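Local atomic coordinates of gluconate kinase (Lactobacillus acidophilus, PDB entry 3LL3), a protein that probably phosphorylates a sugar or sugar acid with ATP, as a carbohydrate kinase of the FGGY family, and binds D-xylulose. Residues P328-L340 / Y471-L485. Numbering follows the deposited sequence.
Sequences PAGSRNLIFLPYL and YQKLFPLYCEIRNAL
Ile335 points from the short strand 335-337 at the helix, and both of its branches are engaged: on the ethyl arm CD1 lies 3.8 Å from Tyr478 CA and CG1 meets Leu477 and Ile481, while the methyl CG2 rests against Tyr478 CD1 and Ile481 CB. With CG1 anti to the carbonyl carbon (chi1 -67°), the ethyl arm reaches Leu474 CD1, the side chain running antiparallel alongside that of Leu474 but lying roughly perpendicular to that of Tyr478. Leu337 straddles the next turn. Its CD2 makes a CH-pi contact over one face of the Tyr478 ring, 4.0 Å from the centroid and 22° off the normal; CD1 sits 3.7 Å from Arg482 CA and also meets Ile481 and Leu485. Phe336 O and Pro338 CD approach the edge of the same ring, and Phe378 of helix 365-388 also packs against it. One water in the plane of both rings bridges Tyr339 OH (2.7 Å) and Tyr478 OH (2.8 Å). At the other end, Tyr471 reaches the type II turn 328-331, its OH 3.5 Å from Ala329 CB, and Leu474 CD2 packs on Gly330 CA. Glu374 ties this end together, hydrogen-bonded to Gly330 N, Ser331 OG and Tyr471 OH. A phenylalanine in place of Tyr471 would probably leave Glu374 without one of its mates and the turn less firmly tethered to the helix. Asn333 ND2 bonds Phe492 O of the second subunit, whose Phe492 also packs on Leu477 and Ile481, so this flank faces the dimer partner. The strand and helix axes cross at -50°, 8.8 Å apart, as apolar side chains interlock: a short strand, paired antiparallel with 354-359, packed on the C-terminal helix of an FGGY kinase of the actin-like ATPase clan.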
ATOM      1  N   PRO A 328       1.407 -16.831   7.329  1.00 26.82           N
ATOM      2  CA  PRO A 328       0.693 -16.991   8.600  1.00 27.74           C
ATOM      3  C   PRO A 328      -0.540 -16.097   8.658  1.00 29.32           C
ATOM      4  O   PRO A 328      -0.593 -15.075   7.972  1.00 28.06           O
ATOM      5  CB  PRO A 328       1.714 -16.528   9.641  1.00 26.76           C
ATOM      6  CG  PRO A 328       2.593 -15.553   8.887  1.00 28.53           C
ATOM      7  CD  PRO A 328       2.660 -16.069   7.475  1.00 28.50           C
ATOM      8  N   ALA A 329      -1.520 -16.501   9.458  1.00 28.61           N
ATOM      9  CA  ALA A 329      -2.680 -15.682   9.740  1.00 27.70           C
ATOM     10  C   ALA A 329      -2.220 -14.290  10.160  1.00 27.10           C
ATOM     11  O   ALA A 329      -1.421 -14.144  11.086  1.00 26.86           O
ATOM     12  CB  ALA A 329      -3.511 -16.330  10.854  1.00 30.15           C
ATOM     13  N   GLY A 330      -2.725 -13.269   9.475  1.00 26.24           N
ATOM     14  CA  GLY A 330      -2.397 -11.896   9.805  1.00 25.25           C
ATOM     15  C   GLY A 330      -1.367 -11.338   8.842  1.00 24.63           C
ATOM     16  O   GLY A 330      -1.058 -10.149   8.884  1.00 25.38           O
ATOM     17  N   SER A 331      -0.833 -12.204   7.984  1.00 22.80           N
ATOM     18  CA  SER A 331       0.129 -11.823   6.947  1.00 25.99           C
ATOM     19  C   SER A 331       1.321 -11.006   7.475  1.00 27.69           C
ATOM     20  O   SER A 331       1.810 -10.090   6.800  1.00 26.70           O
ATOM     21  CB  SER A 331      -0.567 -11.050   5.817  1.00 24.49           C
ATOM     22  OG  SER A 331      -1.670 -11.768   5.269  1.00 26.36           O
ATOM     23  N   ARG A 332       1.775 -11.337   8.676  1.00 25.02           N
ATOM     24  CA  ARG A 332       2.851 -10.595   9.331  1.00 27.44           C
ATOM     25  C   ARG A 332       2.531  -9.109   9.420  1.00 29.07           C
ATOM     26  O   ARG A 332       3.405  -8.251   9.239  1.00 27.36           O
ATOM     27  CB  ARG A 332       4.175 -10.811   8.600  1.00 28.03           C
ATOM     28  CG  ARG A 332       4.530 -12.279   8.403  1.00 29.14           C
ATOM     29  CD  ARG A 332       5.944 -12.425   7.857  1.00 30.60           C
ATOM     30  NE  ARG A 332       6.175 -13.780   7.385  1.00 31.83           N
ATOM     31  CZ  ARG A 332       6.651 -14.753   8.155  1.00 37.43           C
ATOM     32  NH1 ARG A 332       6.959 -14.500   9.427  1.00 38.35           N
ATOM     33  NH2 ARG A 332       6.826 -15.969   7.657  1.00 39.04           N
ATOM     34  N   ASN A 333       1.266  -8.811   9.702  1.00 27.18           N
ATOM     35  CA  ASN A 333       0.835  -7.451   9.932  1.00 26.94           C
ATOM     36  C   ASN A 333       0.768  -6.604   8.673  1.00 28.03           C
ATOM     37  O   ASN A 333       0.732  -5.379   8.755  1.00 30.83           O
ATOM     38  CB  ASN A 333       1.737  -6.769  10.963  1.00 31.17           C
ATOM     39  CG  ASN A 333       1.349  -7.102  12.383  1.00 38.92           C
ATOM     40  OD1 ASN A 333       0.299  -7.715  12.637  1.00 35.31           O
ATOM     41  ND2 ASN A 333       2.194  -6.699  13.329  1.00 39.95           N
ATOM     42  N   LEU A 334       0.746  -7.235   7.511  1.00 26.34           N
ATOM     43  CA  LEU A 334       0.552  -6.466   6.297  1.00 25.33           C
ATOM     44  C   LEU A 334      -0.937  -6.106   6.163  1.00 26.06           C
ATOM     45  O   LEU A 334      -1.794  -6.973   6.256  1.00 23.77           O
ATOM     46  CB  LEU A 334       1.055  -7.245   5.085  1.00 24.32           C
ATOM     47  CG  LEU A 334       0.845  -6.557   3.733  1.00 26.18           C
ATOM     48  CD1 LEU A 334       1.579  -5.208   3.694  1.00 25.25           C
ATOM     49  CD2 LEU A 334       1.294  -7.466   2.611  1.00 23.46           C
ATOM     50  N   ILE A 335      -1.236  -4.824   5.963  1.00 24.24           N
ATOM     51  CA  ILE A 335      -2.608  -4.370   5.762  1.00 22.83           C
ATOM     52  C   ILE A 335      -2.915  -4.108   4.281  1.00 24.85           C
ATOM     53  O   ILE A 335      -2.143  -3.435   3.583  1.00 22.19           O
ATOM     54  CB  ILE A 335      -2.902  -3.084   6.551  1.00 24.16           C
ATOM     55  CG1 ILE A 335      -2.873  -3.364   8.055  1.00 24.99           C
ATOM     56  CG2 ILE A 335      -4.268  -2.487   6.119  1.00 22.45           C
ATOM     57  CD1 ILE A 335      -3.757  -4.526   8.476  1.00 24.18           C
ATOM     58  N   PHE A 336      -4.043  -4.642   3.816  1.00 22.03           N
ATOM     59  CA  PHE A 336      -4.549  -4.356   2.483  1.00 19.95           C
ATOM     60  C   PHE A 336      -5.907  -3.683   2.604  1.00 23.83           C
ATOM     61  O   PHE A 336      -6.879  -4.323   3.027  1.00 19.39           O
ATOM     62  CB  PHE A 336      -4.681  -5.629   1.646  1.00 19.61           C
ATOM     63  CG  PHE A 336      -5.205  -5.388   0.247  1.00 19.43           C
ATOM     64  CD1 PHE A 336      -4.415  -4.767  -0.717  1.00 20.59           C
ATOM     65  CD2 PHE A 336      -6.480  -5.792  -0.111  1.00 20.18           C
ATOM     66  CE1 PHE A 336      -4.896  -4.555  -2.013  1.00 19.33           C
ATOM     67  CE2 PHE A 336      -6.965  -5.583  -1.391  1.00 20.09           C
ATOM     68  CZ  PHE A 336      -6.184  -4.963  -2.343  1.00 22.15           C
ATOM     69  N   LEU A 337      -5.974  -2.398   2.260  1.00 18.66           N
ATOM     70  CA  LEU A 337      -7.277  -1.733   2.152  1.00 21.16           C
ATOM     71  C   LEU A 337      -7.818  -2.030   0.748  1.00 21.93           C
ATOM     72  O   LEU A 337      -7.192  -1.680  -0.245  1.00 20.45           O
ATOM     73  CB  LEU A 337      -7.164  -0.222   2.401  1.00 18.49           C
ATOM     74  CG  LEU A 337      -6.549   0.249   3.730  1.00 23.10           C
ATOM     75  CD1 LEU A 337      -6.488   1.788   3.826  1.00 21.28           C
ATOM     76  CD2 LEU A 337      -7.328  -0.320   4.904  1.00 21.89           C
ATOM     77  N   PRO A 338      -8.980  -2.699   0.665  1.00 21.89           N
ATOM     78  CA  PRO A 338      -9.438  -3.284  -0.608  1.00 21.49           C
ATOM     79  C   PRO A 338     -10.192  -2.334  -1.540  1.00 21.12           C
ATOM     80  O   PRO A 338     -10.795  -2.807  -2.505  1.00 22.39           O
ATOM     81  CB  PRO A 338     -10.407  -4.385  -0.166  1.00 22.53           C
ATOM     82  CG  PRO A 338     -10.816  -4.036   1.224  1.00 22.53           C
ATOM     83  CD  PRO A 338      -9.883  -2.998   1.787  1.00 21.74           C
ATOM     84  N   TYR A 339     -10.148  -1.033  -1.287  1.00 21.87           N
ATOM     85  CA  TYR A 339     -11.055  -0.127  -1.991  1.00 23.69           C
ATOM     86  C   TYR A 339     -10.702   0.171  -3.444  1.00 24.57           C
ATOM     87  O   TYR A 339     -10.675   1.333  -3.838  1.00 23.82           O
ATOM     88  CB  TYR A 339     -11.160   1.184  -1.242  1.00 23.64           C
ATOM     89  CG  TYR A 339     -11.242   1.046   0.253  1.00 22.27           C
ATOM     90  CD1 TYR A 339     -12.199   0.240   0.855  1.00 20.64           C
ATOM     91  CD2 TYR A 339     -10.407   1.784   1.065  1.00 21.42           C
ATOM     92  CE1 TYR A 339     -12.285   0.160   2.244  1.00 22.39           C
ATOM     93  CE2 TYR A 339     -10.469   1.696   2.429  1.00 23.34           C
ATOM     94  CZ  TYR A 339     -11.412   0.893   3.019  1.00 23.96           C
ATOM     95  OH  TYR A 339     -11.447   0.849   4.396  1.00 22.83           O
ATOM     96  N   LEU A 340     -10.482  -0.864  -4.245  1.00 23.06           N
ATOM     97  CA  LEU A 340     -10.116  -0.678  -5.652  1.00 24.85           C
ATOM     98  C   LEU A 340     -11.135   0.133  -6.491  1.00 26.82           C
ATOM     99  O   LEU A 340     -10.755   1.028  -7.231  1.00 27.55           O
ATOM    100  CB  LEU A 340      -9.784  -2.031  -6.306  1.00 24.68           C
ATOM    101  CG  LEU A 340      -8.286  -2.401  -6.301  1.00 26.55           C
ATOM    102  CD1 LEU A 340      -7.743  -2.348  -4.910  1.00 24.04           C
ATOM    103  CD2 LEU A 340      -8.093  -3.783  -6.867  1.00 30.49           C
ATOM    104  N   TYR A 471      -6.605 -12.116  14.781  1.00 26.55           N
ATOM    105  CA  TYR A 471      -7.367 -11.173  13.984  1.00 28.95           C
ATOM    106  C   TYR A 471      -7.969 -10.079  14.841  1.00 28.20           C
ATOM    107  O   TYR A 471      -8.102  -8.944  14.409  1.00 27.30           O
ATOM    108  CB  TYR A 471      -8.427 -11.899  13.143  1.00 27.25           C
ATOM    109  CG  TYR A 471      -7.783 -12.635  11.996  1.00 26.53           C
ATOM    110  CD1 TYR A 471      -7.051 -11.940  11.033  1.00 26.65           C
ATOM    111  CD2 TYR A 471      -7.855 -14.015  11.901  1.00 27.76           C
ATOM    112  CE1 TYR A 471      -6.434 -12.602   9.993  1.00 27.66           C
ATOM    113  CE2 TYR A 471      -7.235 -14.689  10.872  1.00 27.94           C
ATOM    114  CZ  TYR A 471      -6.531 -13.982   9.921  1.00 28.73           C
ATOM    115  OH  TYR A 471      -5.922 -14.668   8.903  1.00 27.88           O
ATOM    116  N   GLN A 472      -8.327 -10.427  16.066  1.00 29.62           N
ATOM    117  CA  GLN A 472      -8.902  -9.451  16.980  1.00 32.57           C
ATOM    118  C   GLN A 472      -7.886  -8.371  17.325  1.00 30.64           C
ATOM    119  O   GLN A 472      -8.243  -7.203  17.535  1.00 32.75           O
ATOM    120  CB  GLN A 472      -9.393 -10.152  18.244  1.00 34.18           C
ATOM    121  CG  GLN A 472     -10.310  -9.324  19.105  1.00 40.67           C
ATOM    122  CD  GLN A 472     -11.221 -10.190  19.968  1.00 49.09           C
ATOM    123  OE1 GLN A 472     -11.399 -11.387  19.706  1.00 51.30           O
ATOM    124  NE2 GLN A 472     -11.807  -9.586  21.000  1.00 54.95           N
ATOM    125  N   LYS A 473      -6.615  -8.761  17.385  1.00 29.63           N
ATOM    126  CA  LYS A 473      -5.563  -7.804  17.639  1.00 29.91           C
ATOM    127  C   LYS A 473      -5.198  -7.029  16.371  1.00 32.35           C
ATOM    128  O   LYS A 473      -4.818  -5.859  16.433  1.00 32.66           O
ATOM    129  CB  LYS A 473      -4.330  -8.484  18.262  1.00 34.54           C
ATOM    130  CG  LYS A 473      -3.128  -7.560  18.360  1.00 41.91           C
ATOM    131  CD  LYS A 473      -1.998  -8.139  19.215  1.00 50.82           C
ATOM    132  CE  LYS A 473      -0.995  -7.053  19.608  1.00 54.62           C
ATOM    133  NZ  LYS A 473      -0.052  -7.534  20.652  1.00 59.28           N
ATOM    134  N   LEU A 474      -5.346  -7.666  15.215  1.00 30.52           N
ATOM    135  CA  LEU A 474      -4.947  -7.037  13.956  1.00 28.61           C
ATOM    136  C   LEU A 474      -5.997  -6.083  13.365  1.00 29.78           C
ATOM    137  O   LEU A 474      -5.641  -5.133  12.663  1.00 26.89           O
ATOM    138  CB  LEU A 474      -4.557  -8.097  12.928  1.00 28.34           C
ATOM    139  CG  LEU A 474      -4.148  -7.573  11.547  1.00 28.69           C
ATOM    140  CD1 LEU A 474      -2.902  -6.672  11.651  1.00 26.94           C
ATOM    141  CD2 LEU A 474      -3.907  -8.761  10.612  1.00 28.93           C
ATOM    142  N   PHE A 475      -7.281  -6.325  13.641  1.00 27.16           N
ATOM    143  CA  PHE A 475      -8.333  -5.444  13.131  1.00 27.64           C
ATOM    144  C   PHE A 475      -8.171  -3.964  13.520  1.00 28.97           C
ATOM    145  O   PHE A 475      -8.407  -3.069  12.695  1.00 26.27           O
ATOM    146  CB  PHE A 475      -9.744  -5.962  13.501  1.00 27.80           C
ATOM    147  CG  PHE A 475     -10.870  -5.166  12.872  1.00 29.08           C
ATOM    148  CD1 PHE A 475     -10.922  -4.969  11.493  1.00 26.73           C
ATOM    149  CD2 PHE A 475     -11.880  -4.623  13.657  1.00 29.99           C
ATOM    150  CE1 PHE A 475     -11.959  -4.230  10.902  1.00 26.83           C
ATOM    151  CE2 PHE A 475     -12.913  -3.883  13.082  1.00 30.06           C
ATOM    152  CZ  PHE A 475     -12.951  -3.687  11.697  1.00 28.76           C
ATOM    153  N   PRO A 476      -7.787  -3.691  14.776  1.00 28.84           N
ATOM    154  CA  PRO A 476      -7.573  -2.281  15.124  1.00 28.82           C
ATOM    155  C   PRO A 476      -6.487  -1.628  14.261  1.00 28.81           C
ATOM    156  O   PRO A 476      -6.598  -0.452  13.954  1.00 30.23           O
ATOM    157  CB  PRO A 476      -7.115  -2.351  16.589  1.00 28.33           C
ATOM    158  CG  PRO A 476      -7.818  -3.579  17.121  1.00 30.21           C
ATOM    159  CD  PRO A 476      -7.756  -4.568  15.965  1.00 29.62           C
ATOM    160  N   LEU A 477      -5.450  -2.368  13.891  1.00 27.46           N
ATOM    161  CA  LEU A 477      -4.414  -1.817  13.017  1.00 26.46           C
ATOM    162  C   LEU A 477      -4.986  -1.542  11.619  1.00 27.58           C
ATOM    163  O   LEU A 477      -4.671  -0.527  11.008  1.00 27.28           O
ATOM    164  CB  LEU A 477      -3.219  -2.768  12.923  1.00 27.20           C
ATOM    165  CG  LEU A 477      -2.097  -2.390  11.950  1.00 28.82           C
ATOM    166  CD1 LEU A 477      -1.527  -1.026  12.273  1.00 29.83           C
ATOM    167  CD2 LEU A 477      -1.005  -3.457  11.973  1.00 29.16           C
ATOM    168  N   TYR A 478      -5.831  -2.447  11.120  1.00 26.26           N
ATOM    169  CA  TYR A 478      -6.505  -2.236   9.838  1.00 22.92           C
ATOM    170  C   TYR A 478      -7.274  -0.910   9.870  1.00 23.85           C
ATOM    171  O   TYR A 478      -7.213  -0.131   8.925  1.00 22.83           O
ATOM    172  CB  TYR A 478      -7.462  -3.395   9.552  1.00 23.28           C
ATOM    173  CG  TYR A 478      -8.362  -3.221   8.340  1.00 21.05           C
ATOM    174  CD1 TYR A 478      -8.007  -3.746   7.096  1.00 20.48           C
ATOM    175  CD2 TYR A 478      -9.557  -2.518   8.439  1.00 21.71           C
ATOM    176  CE1 TYR A 478      -8.837  -3.590   5.985  1.00 23.53           C
ATOM    177  CE2 TYR A 478     -10.386  -2.349   7.338  1.00 22.44           C
ATOM    178  CZ  TYR A 478     -10.026  -2.879   6.116  1.00 20.43           C
ATOM    179  OH  TYR A 478     -10.865  -2.681   5.051  1.00 21.22           O
ATOM    180  N   CYS A 479      -7.992  -0.664  10.962  1.00 23.95           N
ATOM    181  CA  CYS A 479      -8.772   0.558  11.118  1.00 25.59           C
ATOM    182  C   CYS A 479      -7.886   1.798  11.267  1.00 27.99           C
ATOM    183  O   CYS A 479      -8.269   2.898  10.851  1.00 26.25           O
ATOM    184  CB  CYS A 479      -9.722   0.441  12.307  1.00 27.77           C
ATOM    185  SG  CYS A 479     -10.995  -0.807  12.065  1.00 27.63           S
ATOM    186  N   GLU A 480      -6.719   1.622  11.875  1.00 27.57           N
ATOM    187  CA  GLU A 480      -5.776   2.728  12.005  1.00 31.56           C
ATOM    188  C   GLU A 480      -5.296   3.172  10.629  1.00 29.33           C
ATOM    189  O   GLU A 480      -5.257   4.365  10.351  1.00 28.26           O
ATOM    190  CB  GLU A 480      -4.589   2.347  12.884  1.00 33.98           C
ATOM    191  CG  GLU A 480      -4.891   2.445  14.369  1.00 42.20           C
ATOM    192  CD  GLU A 480      -5.033   3.883  14.840  1.00 49.62           C
ATOM    193  OE1 GLU A 480      -4.161   4.706  14.475  1.00 51.07           O
ATOM    194  OE2 GLU A 480      -6.014   4.189  15.568  1.00 51.96           O
ATOM    195  N   ILE A 481      -4.951   2.213   9.769  1.00 26.63           N
ATOM    196  CA  ILE A 481      -4.432   2.533   8.435  1.00 26.95           C
ATOM    197  C   ILE A 481      -5.535   3.146   7.559  1.00 26.30           C
ATOM    198  O   ILE A 481      -5.320   4.122   6.835  1.00 26.00           O
ATOM    199  CB  ILE A 481      -3.824   1.287   7.752  1.00 26.59           C
ATOM    200  CG1 ILE A 481      -2.729   0.673   8.633  1.00 27.28           C
ATOM    201  CG2 ILE A 481      -3.289   1.630   6.369  1.00 25.40           C
ATOM    202  CD1 ILE A 481      -1.706   1.660   9.171  1.00 28.15           C
ATOM    203  N   ARG A 482      -6.733   2.590   7.651  1.00 24.14           N
ATOM    204  CA  ARG A 482      -7.882   3.167   6.952  1.00 26.99           C
ATOM    205  C   ARG A 482      -8.126   4.617   7.383  1.00 27.11           C
ATOM    206  O   ARG A 482      -8.318   5.514   6.538  1.00 22.54           O
ATOM    207  CB  ARG A 482      -9.123   2.292   7.156  1.00 23.66           C
ATOM    208  CG  ARG A 482     -10.435   2.981   6.951  1.00 29.05           C
ATOM    209  CD  ARG A 482     -11.038   3.342   8.301  1.00 30.65           C
ATOM    210  NE  ARG A 482     -12.025   2.365   8.682  1.00 30.52           N
ATOM    211  CZ  ARG A 482     -12.480   2.172   9.917  1.00 31.62           C
ATOM    212  NH1 ARG A 482     -12.029   2.879  10.942  1.00 26.18           N
ATOM    213  NH2 ARG A 482     -13.399   1.249  10.117  1.00 31.10           N
ATOM    214  N   ASN A 483      -8.100   4.846   8.693  1.00 25.63           N
ATOM    215  CA  ASN A 483      -8.279   6.187   9.223  1.00 27.61           C
ATOM    216  C   ASN A 483      -7.196   7.134   8.717  1.00 27.59           C
ATOM    217  O   ASN A 483      -7.470   8.284   8.383  1.00 27.42           O
ATOM    218  CB  ASN A 483      -8.288   6.176  10.757  1.00 29.02           C
ATOM    219  CG  ASN A 483      -9.532   5.501  11.341  1.00 29.91           C
ATOM    220  OD1 ASN A 483     -10.529   5.266  10.643  1.00 27.63           O
ATOM    221  ND2 ASN A 483      -9.472   5.183  12.632  1.00 32.18           N
ATOM    222  N   ALA A 484      -5.960   6.649   8.674  1.00 26.92           N
ATOM    223  CA  ALA A 484      -4.826   7.516   8.332  1.00 28.46           C
ATOM    224  C   ALA A 484      -4.949   8.017   6.904  1.00 26.72           C
ATOM    225  O   ALA A 484      -4.576   9.145   6.593  1.00 27.34           O
ATOM    226  CB  ALA A 484      -3.505   6.782   8.525  1.00 24.72           C
ATOM    227  N   LEU A 485      -5.500   7.173   6.039  1.00 26.75           N
ATOM    228  CA  LEU A 485      -5.602   7.477   4.616  1.00 26.59           C
ATOM    229  C   LEU A 485      -6.967   8.016   4.182  1.00 26.56           C
ATOM    230  O   LEU A 485      -7.117   8.431   3.045  1.00 25.68           O
ATOM    231  CB  LEU A 485      -5.247   6.238   3.777  1.00 24.69           C
ATOM    232  CG  LEU A 485      -3.759   5.852   3.807  1.00 25.58           C
ATOM    233  CD1 LEU A 485      -3.562   4.477   3.206  1.00 25.07           C
ATOM    234  CD2 LEU A 485      -2.935   6.910   3.061  1.00 23.79           C
TER
HETATM  235  O   HOH W   1     -12.998  -0.961   5.574  1.00 25.65           O